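Long-range contact in dehydroquinate synthase (Thermus thermophilus, PDB 1UJN), which probably converts 3-deoxy-D-arabino-heptulosonate 7-phosphate to 3-dehydroquinate, with release of phosphate, in the pathway to chorismate: residues 124-136 against 140-152. Numbering follows the deposited sequence.
Sequences VDASVGGKTGINL and KNLVGAFHFPQGV
The carbonyl oxygen of Ala145 takes two bonds from Thr132: OG1 donates at 2.7 Å, tilted 27° from the carbonyl plane, and the backbone N adds a weak one. Chi1 of 75° sets OG1 between the backbone N and carbonyl carbon of Thr132, on the side where that oxygen lies. The two residues pair within an antiparallel beta hairpin, strands 131-136 and 144-146, in the N-terminal part of the enzyme. A classic beta bulge, with Leu142 and Val143 both opposite Ile134, interrupts the regular pairing. Between bulge and threonine, Gly133 and Gly144 bring their CA atoms to 3.5 Å, too close for a CB on either. At the other end, Gly130 CA sits over the Phe148 ring, 4.0 Å from its centroid. Past the bulge, Leu136 CG and CD1 lie across Val143 CG2.

Asn135 OD1 accepts Asn141 N at 2.8 Å, in the amide plane on a lone pair, while its ND2 bonds to Glu62. Truncation of Asn135 to alanine would probably leave Asn141 N without its acceptor and the turn carrying Lys140 freer to shift. Lys131 and Lys140 are predicted to bind NAD(+). Arg109 of the second subunit bonds to Thr132 O and packs on Lys131 and Phe146, tying the hairpin into the dimer. Lys131 runs alongside the Phe146 side chain, its CG 3.7 Å from Phe146 CE2.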
loop_
_atom_site.group_PDB
_atom_site.type_symbol
_atom_site.label_atom_id
_atom_site.label_comp_id
_atom_site.label_asym_id
_atom_site.label_seq_id
_atom_site.Cartn_x
_atom_site.Cartn_y
_atom_site.Cartn_z
ATOM N N VAL A 124 9.439 -8.227 -20.138
ATOM C CA VAL A 124 8.178 -8.442 -20.845
ATOM C C VAL A 124 6.920 -8.363 -19.991
ATOM O O VAL A 124 5.888 -7.880 -20.455
ATOM C CB VAL A 124 8.184 -9.828 -21.573
ATOM C CG1 VAL A 124 6.831 -10.100 -22.226
ATOM C CG2 VAL A 124 9.275 -9.847 -22.627
ATOM N N ASP A 125 7.009 -8.807 -18.743
ATOM C CA ASP A 125 5.835 -8.832 -17.888
ATOM C C ASP A 125 5.800 -7.862 -16.706
ATOM O O ASP A 125 4.772 -7.240 -16.446
ATOM C CB ASP A 125 5.629 -10.266 -17.392
ATOM C CG ASP A 125 4.263 -10.481 -16.781
ATOM O OD1 ASP A 125 3.262 -10.059 -17.403
ATOM O OD2 ASP A 125 4.186 -11.081 -15.687
ATOM N N ALA A 126 6.909 -7.722 -15.991
ATOM C CA ALA A 126 6.928 -6.845 -14.823
ATOM C C ALA A 126 7.024 -5.336 -15.075
ATOM O O ALA A 126 6.783 -4.549 -14.158
ATOM C CB ALA A 126 8.046 -7.284 -13.875
ATOM N N SER A 127 7.352 -4.929 -16.301
ATOM C CA SER A 127 7.498 -3.510 -16.627
ATOM C C SER A 127 6.191 -2.731 -16.725
ATOM O O SER A 127 6.201 -1.497 -16.690
ATOM C CB SER A 127 8.257 -3.353 -17.946
ATOM O OG SER A 127 7.591 -4.058 -18.988
ATOM N N VAL A 128 5.080 -3.450 -16.858
ATOM C CA VAL A 128 3.762 -2.837 -16.985
ATOM C C VAL A 128 2.762 -3.481 -16.028
ATOM O O VAL A 128 2.802 -4.691 -15.805
ATOM C CB VAL A 128 3.225 -3.006 -18.430
ATOM C CG1 VAL A 128 1.865 -2.343 -18.577
ATOM C CG2 VAL A 128 4.234 -2.429 -19.423
ATOM N N GLY A 129 1.875 -2.670 -15.456
ATOM C CA GLY A 129 0.866 -3.209 -14.552
ATOM C C GLY A 129 0.924 -2.733 -13.111
ATOM O O GLY A 129 -0.087 -2.752 -12.404
ATOM N N GLY A 130 2.109 -2.329 -12.670
ATOM C CA GLY A 130 2.277 -1.839 -11.313
ATOM C C GLY A 130 2.089 -2.869 -10.209
ATOM O O GLY A 130 1.994 -2.506 -9.042
ATOM N N LYS A 131 2.023 -4.148 -10.562
ATOM C CA LYS A 131 1.846 -5.186 -9.547
ATOM C C LYS A 131 3.107 -5.420 -8.724
ATOM O O LYS A 131 4.175 -5.658 -9.277
ATOM C CB LYS A 131 1.447 -6.510 -10.183
ATOM C CG LYS A 131 0.099 -6.501 -10.857
ATOM C CD LYS A 131 -0.299 -7.920 -11.218
ATOM C CE LYS A 131 -1.738 -7.978 -11.702
ATOM N NZ LYS A 131 -2.157 -9.388 -11.955
ATOM N N THR A 132 2.977 -5.338 -7.404
ATOM C CA THR A 132 4.103 -5.584 -6.507
ATOM C C THR A 132 3.550 -6.412 -5.358
ATOM O O THR A 132 2.332 -6.487 -5.182
ATOM C CB THR A 132 4.698 -4.271 -5.930
ATOM O OG1 THR A 132 3.829 -3.747 -4.920
ATOM C CG2 THR A 132 4.873 -3.232 -7.031
ATOM N N GLY A 133 4.428 -7.046 -4.585
ATOM C CA GLY A 133 3.937 -7.832 -3.468
ATOM C C GLY A 133 4.833 -8.975 -3.036
ATOM O O GLY A 133 5.922 -9.173 -3.571
ATOM N N ILE A 134 4.357 -9.730 -2.054
ATOM C CA ILE A 134 5.101 -10.852 -1.507
ATOM C C ILE A 134 4.157 -12.034 -1.272
ATOM O O ILE A 134 2.945 -11.927 -1.487
ATOM C CB ILE A 134 5.772 -10.458 -0.170
ATOM C CG1 ILE A 134 4.712 -9.954 0.815
ATOM C CG2 ILE A 134 6.819 -9.362 -0.409
ATOM C CD1 ILE A 134 5.236 -9.708 2.222
ATOM N N ASN A 135 4.718 -13.156 -0.828
ATOM C CA ASN A 135 3.933 -14.358 -0.568
ATOM C C ASN A 135 3.690 -14.549 0.925
ATOM O O ASN A 135 4.318 -13.896 1.760
ATOM C CB ASN A 135 4.660 -15.612 -1.079
ATOM C CG ASN A 135 5.102 -15.493 -2.521
ATOM O OD1 ASN A 135 4.330 -15.087 -3.388
ATOM N ND2 ASN A 135 6.352 -15.866 -2.789
ATOM N N LEU A 136 2.773 -15.460 1.238
ATOM C CA LEU A 136 2.443 -15.829 2.612
ATOM C C LEU A 136 2.447 -17.354 2.619
ATOM O O LEU A 136 2.366 -17.983 1.565
ATOM C CB LEU A 136 1.040 -15.352 3.002
ATOM C CG LEU A 136 0.751 -13.857 3.126
ATOM C CD1 LEU A 136 -0.741 -13.648 3.388
ATOM C CD2 LEU A 136 1.582 -13.271 4.246
ATOM N N LYS A 140 0.802 -17.813 -2.709
ATOM C CA LYS A 140 1.626 -16.880 -3.464
ATOM C C LYS A 140 0.896 -15.569 -3.720
ATOM O O LYS A 140 -0.318 -15.551 -3.907
ATOM C CB LYS A 140 2.004 -17.481 -4.821
ATOM C CG LYS A 140 2.819 -18.761 -4.760
ATOM C CD LYS A 140 4.223 -18.499 -4.263
ATOM C CE LYS A 140 5.080 -19.751 -4.397
ATOM N NZ LYS A 140 6.474 -19.538 -3.923
ATOM N N ASN A 141 1.657 -14.479 -3.722
ATOM C CA ASN A 141 1.135 -13.146 -4.015
ATOM C C ASN A 141 -0.193 -12.777 -3.356
ATOM O O ASN A 141 -1.145 -12.398 -4.042
ATOM C CB ASN A 141 0.995 -13.000 -5.528
ATOM C CG ASN A 141 2.281 -13.317 -6.266
ATOM O OD1 ASN A 141 3.313 -12.699 -6.017
ATOM N ND2 ASN A 141 2.226 -14.289 -7.177
ATOM N N LEU A 142 -0.256 -12.860 -2.032
ATOM C CA LEU A 142 -1.488 -12.526 -1.332
ATOM C C LEU A 142 -1.422 -11.172 -0.636
ATOM O O LEU A 142 -2.419 -10.698 -0.097
ATOM C CB LEU A 142 -1.824 -13.618 -0.315
ATOM C CG LEU A 142 -2.117 -14.995 -0.920
ATOM C CD1 LEU A 142 -2.382 -15.994 0.196
ATOM C CD2 LEU A 142 -3.315 -14.905 -1.844
ATOM N N VAL A 143 -0.244 -10.557 -0.648
ATOM C CA VAL A 143 -0.044 -9.253 -0.019
ATOM C C VAL A 143 0.735 -8.393 -0.997
ATOM O O VAL A 143 1.725 -8.839 -1.574
ATOM C CB VAL A 143 0.762 -9.371 1.292
ATOM C CG1 VAL A 143 0.855 -8.003 1.980
ATOM C CG2 VAL A 143 0.091 -10.388 2.220
ATOM N N GLY A 144 0.290 -7.163 -1.204
ATOM C CA GLY A 144 1.012 -6.333 -2.143
ATOM C C GLY A 144 0.426 -4.957 -2.302
ATOM O O GLY A 144 -0.284 -4.463 -1.427
ATOM N N ALA A 145 0.726 -4.350 -3.443
ATOM C CA ALA A 145 0.256 -3.012 -3.733
ATOM C C ALA A 145 0.451 -2.695 -5.197
ATOM O O ALA A 145 1.381 -3.197 -5.831
ATOM C CB ALA A 145 1.038 -2.004 -2.891
ATOM N N PHE A 146 -0.439 -1.877 -5.744
ATOM C CA PHE A 146 -0.272 -1.437 -7.118
ATOM C C PHE A 146 0.543 -0.159 -6.966
ATOM O O PHE A 146 0.062 0.842 -6.422
ATOM C CB PHE A 146 -1.625 -1.158 -7.774
ATOM C CG PHE A 146 -2.347 -2.404 -8.198
ATOM C CD1 PHE A 146 -3.404 -2.903 -7.446
ATOM C CD2 PHE A 146 -1.940 -3.103 -9.334
ATOM C CE1 PHE A 146 -4.048 -4.085 -7.821
ATOM C CE2 PHE A 146 -2.576 -4.286 -9.715
ATOM C CZ PHE A 146 -3.631 -4.773 -8.954
ATOM N N HIS A 147 1.795 -0.215 -7.407
ATOM C CA HIS A 147 2.701 0.916 -7.300
ATOM C C HIS A 147 3.558 0.899 -8.558
ATOM O O HIS A 147 4.288 -0.060 -8.811
ATOM C CB HIS A 147 3.565 0.764 -6.047
ATOM C CG HIS A 147 4.343 1.992 -5.696
ATOM N ND1 HIS A 147 3.767 3.240 -5.624
ATOM C CD2 HIS A 147 5.650 2.163 -5.391
ATOM C CE1 HIS A 147 4.685 4.130 -5.291
ATOM N NE2 HIS A 147 5.837 3.502 -5.144
ATOM N N PHE A 148 3.441 1.957 -9.353
ATOM C CA PHE A 148 4.160 2.039 -10.615
ATOM C C PHE A 148 5.531 2.655 -10.506
ATOM O O PHE A 148 5.740 3.602 -9.752
ATOM C CB PHE A 148 3.344 2.835 -11.634
ATOM C CG PHE A 148 1.980 2.280 -11.871
ATOM C CD1 PHE A 148 0.929 2.612 -11.033
ATOM C CD2 PHE A 148 1.757 1.374 -12.900
ATOM C CE1 PHE A 148 -0.330 2.047 -11.211
ATOM C CE2 PHE A 148 0.497 0.799 -13.086
ATOM C CZ PHE A 148 -0.545 1.140 -12.238
ATOM N N PRO A 149 6.489 2.128 -11.282
ATOM C CA PRO A 149 7.847 2.673 -11.249
ATOM C C PRO A 149 7.854 4.040 -11.914
ATOM O O PRO A 149 6.963 4.371 -12.702
ATOM C CB PRO A 149 8.655 1.641 -12.029
ATOM C CG PRO A 149 7.679 1.146 -13.046
ATOM C CD PRO A 149 6.386 1.013 -12.240
ATOM N N GLN A 150 8.860 4.833 -11.576
ATOM C CA GLN A 150 9.028 6.162 -12.129
ATOM C C GLN A 150 9.720 6.005 -13.481
ATOM O O GLN A 150 9.762 6.931 -14.289
ATOM C CB GLN A 150 9.889 6.973 -11.171
ATOM C CG GLN A 150 10.010 8.427 -11.485
ATOM C CD GLN A 150 10.729 9.159 -10.377
ATOM O OE1 GLN A 150 10.105 9.803 -9.528
ATOM N NE2 GLN A 150 12.056 9.090 -10.395
ATOM N N GLY A 151 10.255 4.811 -13.712
ATOM C CA GLY A 151 10.937 4.510 -14.961
ATOM C C GLY A 151 11.427 3.070 -14.949
ATOM O O GLY A 151 11.673 2.511 -13.877
ATOM N N VAL A 152 11.552 2.462 -16.131
ATOM C CA VAL A 152 12.043 1.084 -16.254
ATOM C C VAL A 152 13.192 1.127 -17.254
ATOM O O VAL A 152 13.033 1.645 -18.357
ATOM C CB VAL A 152 10.964 0.125 -16.788
ATOM C CG1 VAL A 152 11.545 -1.283 -16.953
ATOM C CG2 VAL A 152 9.785 0.079 -15.820
#